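Local coordinates for hypothetical conserved protein, GK0453 (Geobacillus kaustophilus, PDB 2YXY), which is of unknown function but belongs to the DUF1811 family, placed in the SH3 clan, and pairs a helical hairpin with a four-stranded antiparallel sheet, at residues T27-K32 and A43-K48; I49-A54 and G85-G90. All blocks are in the same frame, centred on the assembly; numbering follows the deposited sequence.

Interaction 1: residues T27-K32 and A43-K48; sequences TEKARK and AVYERK
Tyr-45 lays one face of its ring under the aliphatic part of Lys-29, and this pair carries most of the contact between helices 16-36 and 39-54, the two nearly antiparallel arms of a helical hairpin. The ring reaches across because its CG stands beside the backbone N and anti to the carbonyl carbon (chi1 -68°). Lys-29 CB sits over the middle of the ring, 3.7 Å from the centroid of Tyr-45 and 13° off the ring normal, a CH-pi contact. Beyond CG the lysine chain is extended and runs at about a right angle to the tyrosine side chain, with Lys-29 CD 3.6 Å from Tyr-45 CE2. Their polar ends meet through water 1, which lies at the ring edge in its plane, 3.0 Å from Tyr-45 OH, and accepts a hydrogen bond from Lys-29 NZ at 2.8 Å. At the root of the ring, buried Ala-30 packs its CB 3.9 Å from Tyr-45 CB, where the backbones come nearest, the CA atoms of Ala-30 and Tyr-45 being 5.6 Å apart. On the other flank Glu-46 bends at chi2 and brings OE2 to 3.6 Å from Ala-30 CB. The segment axes approach to 8.9 Å and cross at -158°; Tyr-45 also touches Leu-26, one turn back on helix 16-36. Replacing the tyrosine by an alanine is likely to leave a gap beneath Lys-29 CB and to cost Lys-29 NZ the water bridge, its chain then freer to turn. The contact thus passes from carbon packing at the ring root to a water-bridged amine and hydroxyl at its outer end.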
ATOM      1  N   THR A  27       1.117 -10.727   8.273  1.00 15.82           N
ATOM      2  CA  THR A  27       2.571 -10.692   8.401  1.00 21.36           C
ATOM      3  C   THR A  27       3.135 -12.082   8.697  1.00 24.87           C
ATOM      4  O   THR A  27       4.156 -12.470   8.130  1.00 29.35           O
ATOM      5  CB  THR A  27       2.985  -9.687   9.489  1.00 21.62           C
ATOM      6  OG1 THR A  27       2.600  -8.376   9.063  1.00 23.62           O
ATOM      7  CG2 THR A  27       4.529  -9.713   9.755  1.00 19.16           C
ATOM      8  N   GLU A  28       2.460 -12.843   9.555  1.00 21.81           N
ATOM      9  CA  GLU A  28       2.922 -14.186   9.889  1.00 25.09           C
ATOM     10  C   GLU A  28       2.784 -15.140   8.680  1.00 27.83           C
ATOM     11  O   GLU A  28       3.648 -15.977   8.439  1.00 26.62           O
ATOM     12  CB  GLU A  28       2.165 -14.716  11.123  1.00 26.72           C
ATOM     13  CG  GLU A  28       2.506 -16.173  11.487  1.00 38.95           C
ATOM     14  CD  GLU A  28       3.955 -16.369  11.952  1.00 48.21           C
ATOM     15  OE1 GLU A  28       4.400 -17.539  11.992  1.00 60.51           O
ATOM     16  OE2 GLU A  28       4.646 -15.378  12.289  1.00 42.92           O
ATOM     17  N   LYS A  29       1.705 -15.020   7.919  1.00 23.97           N
ATOM     18  CA  LYS A  29       1.557 -15.845   6.731  1.00 23.70           C
ATOM     19  C   LYS A  29       2.601 -15.414   5.680  1.00 22.24           C
ATOM     20  O   LYS A  29       3.184 -16.248   4.990  1.00 25.12           O
ATOM     21  CB  LYS A  29       0.158 -15.683   6.131  1.00 29.05           C
ATOM     22  CG  LYS A  29      -0.964 -16.315   6.941  1.00 25.87           C
ATOM     23  CD  LYS A  29      -2.288 -15.963   6.281  1.00 32.37           C
ATOM     24  CE  LYS A  29      -3.453 -16.709   6.931  1.00 41.81           C
ATOM     25  NZ  LYS A  29      -4.711 -16.381   6.178  1.00 50.82           N
ATOM     26  N   ALA A  30       2.815 -14.111   5.535  1.00 16.59           N
ATOM     27  CA  ALA A  30       3.808 -13.632   4.572  1.00 22.75           C
ATOM     28  C   ALA A  30       5.178 -14.228   4.929  1.00 24.38           C
ATOM     29  O   ALA A  30       5.931 -14.646   4.049  1.00 19.45           O
ATOM     30  CB  ALA A  30       3.884 -12.070   4.584  1.00 16.51           C
ATOM     31  N   ARG A  31       5.478 -14.269   6.229  1.00 21.08           N
ATOM     32  CA  ARG A  31       6.746 -14.797   6.733  1.00 20.06           C
ATOM     33  C   ARG A  31       6.941 -16.279   6.379  1.00 26.24           C
ATOM     34  O   ARG A  31       8.033 -16.696   5.938  1.00 18.38           O
ATOM     35  CB  ARG A  31       6.807 -14.597   8.253  1.00 28.69           C
ATOM     36  CG  ARG A  31       8.171 -14.868   8.882  1.00 40.85           C
ATOM     37  CD  ARG A  31       8.110 -14.820  10.410  1.00 44.15           C
ATOM     38  NE  ARG A  31       7.325 -15.913  10.999  1.00 57.69           N
ATOM     39  CZ  ARG A  31       7.640 -17.205  10.912  1.00 58.92           C
ATOM     40  NH1 ARG A  31       6.869 -18.126  11.488  1.00 54.22           N
ATOM     41  NH2 ARG A  31       8.724 -17.579  10.242  1.00 58.95           N
ATOM     42  N   LYS A  32       5.897 -17.083   6.578  1.00 19.17           N
ATOM     43  CA  LYS A  32       5.984 -18.495   6.233  1.00 22.87           C
ATOM     44  C   LYS A  32       6.063 -18.686   4.716  1.00 22.48           C
ATOM     45  O   LYS A  32       6.777 -19.565   4.229  1.00 20.87           O
ATOM     46  CB  LYS A  32       4.770 -19.261   6.769  1.00 32.11           C
ATOM     47  CG  LYS A  32       4.666 -19.227   8.275  1.00 44.96           C
ATOM     48  CD  LYS A  32       3.407 -19.907   8.769  1.00 54.94           C
ATOM     49  CE  LYS A  32       3.363 -19.903  10.290  1.00 60.28           C
ATOM     50  NZ  LYS A  32       2.114 -20.552  10.790  1.00 69.18           N
ATOM     51  N   ALA A  43       3.669 -12.201  -2.311  1.00 20.52           N
ATOM     52  CA  ALA A  43       3.300 -10.909  -2.897  1.00 21.84           C
ATOM     53  C   ALA A  43       1.803 -10.593  -2.680  1.00 23.10           C
ATOM     54  O   ALA A  43       1.429  -9.431  -2.566  1.00 22.17           O
ATOM     55  CB  ALA A  43       3.657 -10.873  -4.420  1.00 20.31           C
ATOM     56  N   VAL A  44       0.957 -11.622  -2.638  1.00 24.40           N
ATOM     57  CA  VAL A  44      -0.465 -11.416  -2.375  1.00 19.75           C
ATOM     58  C   VAL A  44      -0.618 -10.929  -0.931  1.00 21.01           C
ATOM     59  O   VAL A  44      -1.368  -9.999  -0.676  1.00 20.93           O
ATOM     60  CB  VAL A  44      -1.288 -12.739  -2.545  1.00 29.45           C
ATOM     61  CG1 VAL A  44      -2.625 -12.641  -1.788  1.00 23.92           C
ATOM     62  CG2 VAL A  44      -1.560 -13.004  -4.028  1.00 25.02           C
ATOM     63  N   TYR A  45       0.113 -11.529   0.019  1.00 19.59           N
ATOM     64  CA  TYR A  45      -0.009 -11.093   1.414  1.00 19.27           C
ATOM     65  C   TYR A  45       0.530  -9.675   1.592  1.00 18.49           C
ATOM     66  O   TYR A  45      -0.032  -8.891   2.356  1.00 22.11           O
ATOM     67  CB  TYR A  45       0.695 -12.062   2.389  1.00 18.70           C
ATOM     68  CG  TYR A  45       0.038 -13.429   2.505  1.00 22.49           C
ATOM     69  CD1 TYR A  45       0.774 -14.599   2.278  1.00 25.78           C
ATOM     70  CD2 TYR A  45      -1.328 -13.553   2.831  1.00 21.72           C
ATOM     71  CE1 TYR A  45       0.173 -15.870   2.372  1.00 21.18           C
ATOM     72  CE2 TYR A  45      -1.947 -14.815   2.916  1.00 26.85           C
ATOM     73  CZ  TYR A  45      -1.185 -15.964   2.688  1.00 24.72           C
ATOM     74  OH  TYR A  45      -1.775 -17.202   2.770  1.00 37.45           O
ATOM     75  N   GLU A  46       1.595  -9.332   0.869  1.00 23.81           N
ATOM     76  CA  GLU A  46       2.163  -7.987   0.974  1.00 22.13           C
ATOM     77  C   GLU A  46       1.191  -6.936   0.430  1.00 21.62           C
ATOM     78  O   GLU A  46       1.163  -5.825   0.927  1.00 22.74           O
ATOM     79  CB  GLU A  46       3.519  -7.881   0.233  1.00 21.92           C
ATOM     80  CG  GLU A  46       4.701  -8.523   0.977  1.00 35.97           C
ATOM     81  CD  GLU A  46       4.881  -8.013   2.420  1.00 44.38           C
ATOM     82  OE1 GLU A  46       4.889  -6.783   2.648  1.00 42.38           O
ATOM     83  OE2 GLU A  46       5.024  -8.851   3.341  1.00 50.77           O
ATOM     84  N   ARG A  47       0.428  -7.269  -0.607  1.00 16.31           N
ATOM     85  CA  ARG A  47      -0.565  -6.320  -1.126  1.00 22.69           C
ATOM     86  C   ARG A  47      -1.652  -6.079  -0.089  1.00 20.10           C
ATOM     87  O   ARG A  47      -2.085  -4.945   0.114  1.00 22.54           O
ATOM     88  CB  ARG A  47      -1.251  -6.858  -2.380  1.00 21.85           C
ATOM     89  CG  ARG A  47      -0.442  -6.744  -3.643  1.00 39.09           C
ATOM     90  CD  ARG A  47      -1.204  -7.395  -4.779  1.00 44.87           C
ATOM     91  NE  ARG A  47      -0.676  -7.023  -6.081  1.00 62.03           N
ATOM     92  CZ  ARG A  47      -0.959  -5.882  -6.697  1.00 67.03           C
ATOM     93  NH1 ARG A  47      -0.431  -5.616  -7.887  1.00 68.56           N
ATOM     94  NH2 ARG A  47      -1.789  -5.018  -6.129  1.00 65.64           N
ATOM     95  N   LYS A  48      -2.119  -7.153   0.549  1.00 17.46           N
ATOM     96  CA  LYS A  48      -3.164  -7.027   1.561  1.00 18.85           C
ATOM     97  C   LYS A  48      -2.680  -6.196   2.733  1.00 15.36           C
ATOM     98  O   LYS A  48      -3.439  -5.405   3.302  1.00 22.48           O
ATOM     99  CB  LYS A  48      -3.608  -8.413   2.063  1.00 18.07           C
ATOM    100  CG  LYS A  48      -4.387  -9.185   0.997  1.00 21.55           C
ATOM    101  CD  LYS A  48      -4.907 -10.526   1.526  1.00 26.38           C
ATOM    102  CE  LYS A  48      -5.733 -11.237   0.463  1.00 33.04           C
ATOM    103  NZ  LYS A  48      -6.517 -12.361   1.060  1.00 34.56           N
TER
HETATM  104  O   HOH W   1      -4.665 -17.120   3.482  1.00 60.14           O

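Interaction 2: residues I49-A54 and G85-G90; sequences IAMAKA and GVFAWG
Ala-54, in the last turn of helix 39-54, presses its CB against the side chain of Val-86, just ahead of strand 87-92. This is the tight, buried part of the contact: Ala-54 CB lies 3.8 Å from Val-86 CB, and the two CA atoms are 5.9 Å apart. Both side chains leave their backbones heading for the other segment. Val-86 spreads its methyls over two neighbours, CG1 approaching the carbonyl oxygen of Ala-54 at 3.9 Å, while CG2 also meets the end of Met-51. Tyr-55, just past the helix, touches Val-86 as well.

One turn back along the helix the contact is partly exposed and is carried by the long side chain of Met-51. This residue bends at both chi2 (-55°) and chi3 (-60°), which curls its thioether round toward the strand. The methyl CE comes 3.5 Å from Phe-87 CZ and 3.9 Å from Val-86 CG2, filling the angle between these two residues. Its sulfur SD stands 4.6 Å from the centroid of the Phe-87 ring and 52° off the normal, an oblique Met-aromatic contact. The two side chains cross at about a right angle, and the methionine meets the CZ end of the ring. Pro-103 touches Met-51 and Ala-101 touches Phe-87, bringing strand 100-103 to this side. Small alanine and branched valine thus dock the C-terminal end of a helix on the start of an antiparallel strand, helix-on-sheet packing of an alpha + beta fold, with a Met-aromatic contact at its partly exposed side.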
ATOM      1  N   ILE A  49      -1.412  -6.387   3.100  1.00 19.76           N
ATOM      2  CA  ILE A  49      -0.809  -5.636   4.202  1.00 20.00           C
ATOM      3  C   ILE A  49      -0.772  -4.156   3.834  1.00 20.40           C
ATOM      4  O   ILE A  49      -1.137  -3.311   4.631  1.00 18.87           O
ATOM      5  CB  ILE A  49       0.647  -6.159   4.499  1.00 21.06           C
ATOM      6  CG1 ILE A  49       0.557  -7.511   5.235  1.00 18.65           C
ATOM      7  CG2 ILE A  49       1.446  -5.135   5.348  1.00 14.43           C
ATOM      8  CD1 ILE A  49       1.946  -8.227   5.437  1.00 16.27           C
ATOM      9  N   ALA A  50      -0.320  -3.857   2.620  1.00 14.60           N
ATOM     10  CA  ALA A  50      -0.259  -2.472   2.167  1.00 25.31           C
ATOM     11  C   ALA A  50      -1.660  -1.842   2.251  1.00 22.74           C
ATOM     12  O   ALA A  50      -1.819  -0.683   2.672  1.00 23.21           O
ATOM     13  CB  ALA A  50       0.253  -2.419   0.712  1.00 19.69           C
ATOM     14  N   MET A  51      -2.674  -2.597   1.839  1.00 19.80           N
ATOM     15  CA  MET A  51      -4.038  -2.072   1.875  1.00 18.61           C
ATOM     16  C   MET A  51      -4.490  -1.821   3.293  1.00 19.18           C
ATOM     17  O   MET A  51      -5.054  -0.773   3.577  1.00 22.37           O
ATOM     18  CB  MET A  51      -5.013  -3.025   1.177  1.00 16.61           C
ATOM     19  CG  MET A  51      -4.929  -2.976  -0.326  1.00 26.25           C
ATOM     20  SD  MET A  51      -5.160  -1.303  -0.995  1.00 30.30           S
ATOM     21  CE  MET A  51      -6.772  -0.902  -0.434  1.00 20.21           C
ATOM     22  N   ALA A  52      -4.257  -2.779   4.188  1.00 15.64           N
ATOM     23  CA  ALA A  52      -4.666  -2.563   5.559  1.00 19.48           C
ATOM     24  C   ALA A  52      -3.926  -1.341   6.142  1.00 26.15           C
ATOM     25  O   ALA A  52      -4.518  -0.555   6.880  1.00 21.64           O
ATOM     26  CB  ALA A  52      -4.399  -3.805   6.401  1.00 21.55           C
ATOM     27  N   LYS A  53      -2.642  -1.185   5.819  1.00 18.80           N
ATOM     28  CA  LYS A  53      -1.888  -0.036   6.320  1.00 20.62           C
ATOM     29  C   LYS A  53      -2.462   1.296   5.824  1.00 18.84           C
ATOM     30  O   LYS A  53      -2.531   2.256   6.580  1.00 19.19           O
ATOM     31  CB  LYS A  53      -0.414  -0.140   5.912  1.00 16.32           C
ATOM     32  CG  LYS A  53       0.384  -1.165   6.732  1.00 23.88           C
ATOM     33  CD  LYS A  53       1.847  -1.200   6.249  1.00 23.57           C
ATOM     34  CE  LYS A  53       2.703  -2.085   7.127  1.00 26.16           C
ATOM     35  NZ  LYS A  53       4.006  -2.367   6.420  1.00 37.22           N
ATOM     36  N   ALA A  54      -2.907   1.324   4.571  1.00 18.08           N
ATOM     37  CA  ALA A  54      -3.461   2.521   3.974  1.00 22.77           C
ATOM     38  C   ALA A  54      -4.651   3.077   4.751  1.00 25.86           C
ATOM     39  O   ALA A  54      -4.855   4.293   4.795  1.00 21.70           O
ATOM     40  CB  ALA A  54      -3.883   2.237   2.542  1.00 14.80           C
ATOM     41  N   GLY A  85     -10.180   7.893  -2.025  1.00 41.15           N
ATOM     42  CA  GLY A  85     -10.235   6.879  -0.987  1.00 38.48           C
ATOM     43  C   GLY A  85      -8.837   6.761  -0.416  1.00 39.44           C
ATOM     44  O   GLY A  85      -8.237   7.780  -0.058  1.00 39.62           O
ATOM     45  N   VAL A  86      -8.298   5.543  -0.345  1.00 32.38           N
ATOM     46  CA  VAL A  86      -6.949   5.365   0.188  1.00 29.93           C
ATOM     47  C   VAL A  86      -5.965   5.153  -0.958  1.00 29.80           C
ATOM     48  O   VAL A  86      -4.864   4.625  -0.772  1.00 30.34           O
ATOM     49  CB  VAL A  86      -6.888   4.173   1.173  1.00 32.81           C
ATOM     50  CG1 VAL A  86      -7.836   4.414   2.308  1.00 28.58           C
ATOM     51  CG2 VAL A  86      -7.229   2.877   0.477  1.00 21.75           C
ATOM     52  N   PHE A  87      -6.379   5.587  -2.144  1.00 22.28           N
ATOM     53  CA  PHE A  87      -5.591   5.455  -3.361  1.00 26.94           C
ATOM     54  C   PHE A  87      -5.080   6.769  -3.972  1.00 33.35           C
ATOM     55  O   PHE A  87      -5.738   7.819  -3.941  1.00 28.17           O
ATOM     56  CB  PHE A  87      -6.400   4.725  -4.438  1.00 31.76           C
ATOM     57  CG  PHE A  87      -6.627   3.271  -4.151  1.00 30.29           C
ATOM     58  CD1 PHE A  87      -5.628   2.329  -4.409  1.00 31.29           C
ATOM     59  CD2 PHE A  87      -7.831   2.844  -3.615  1.00 32.53           C
ATOM     60  CE1 PHE A  87      -5.833   0.971  -4.125  1.00 31.49           C
ATOM     61  CE2 PHE A  87      -8.049   1.492  -3.326  1.00 31.05           C
ATOM     62  CZ  PHE A  87      -7.054   0.554  -3.580  1.00 30.29           C
ATOM     63  N   ALA A  88      -3.888   6.687  -4.534  1.00 32.58           N
ATOM     64  CA  ALA A  88      -3.286   7.822  -5.199  1.00 33.22           C
ATOM     65  C   ALA A  88      -3.176   7.354  -6.629  1.00 31.41           C
ATOM     66  O   ALA A  88      -2.576   6.319  -6.891  1.00 30.21           O
ATOM     67  CB  ALA A  88      -1.901   8.100  -4.626  1.00 34.74           C
ATOM     68  N   TRP A  89      -3.807   8.070  -7.549  1.00 34.33           N
ATOM     69  CA  TRP A  89      -3.709   7.718  -8.959  1.00 34.15           C
ATOM     70  C   TRP A  89      -2.618   8.623  -9.519  1.00 38.23           C
ATOM     71  O   TRP A  89      -2.612   9.829  -9.268  1.00 33.76           O
ATOM     72  CB  TRP A  89      -5.017   8.001  -9.674  1.00 43.72           C
ATOM     73  CG  TRP A  89      -6.136   7.190  -9.161  1.00 49.18           C
ATOM     74  CD1 TRP A  89      -6.844   7.386  -8.007  1.00 48.62           C
ATOM     75  CD2 TRP A  89      -6.684   6.034  -9.780  1.00 46.39           C
ATOM     76  NE1 TRP A  89      -7.805   6.416  -7.876  1.00 49.67           N
ATOM     77  CE2 TRP A  89      -7.728   5.572  -8.955  1.00 47.08           C
ATOM     78  CE3 TRP A  89      -6.392   5.339 -10.957  1.00 46.00           C
ATOM     79  CZ2 TRP A  89      -8.485   4.451  -9.269  1.00 48.26           C
ATOM     80  CZ3 TRP A  89      -7.143   4.221 -11.272  1.00 54.53           C
ATOM     81  CH2 TRP A  89      -8.180   3.787 -10.429  1.00 52.33           C
ATOM     82  N   GLY A  90      -1.705   8.036 -10.273  1.00 37.35           N
ATOM     83  CA  GLY A  90      -0.603   8.797 -10.832  1.00 41.46           C
ATOM     84  C   GLY A  90       0.284   7.872 -11.634  1.00 39.17           C
ATOM     85  O   GLY A  90      -0.195   6.886 -12.193  1.00 42.54           O
TER

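In the fold
Helix 39-54 takes part in both contacts, which follow one another along the chain with their centres about 16 Å apart. Its middle supplies 43-48 to interaction 1, where helix 16-36 lies alongside to form a helical hairpin; its last turns supply 49-54 to interaction 2, which meets the four-stranded antiparallel sheet at strand 87-92. The centre of interaction 1 is about 13 Å from that of the chain, the centre of interaction 2 about 5 Å. Thr-27 and Ile-49 link them directly, with Thr-27 OG1 3.7 Å from Ile-49 CD1. The helix therefore spans the hairpin and the sheet, tying the local helix pair to a strand more than thirty residues later.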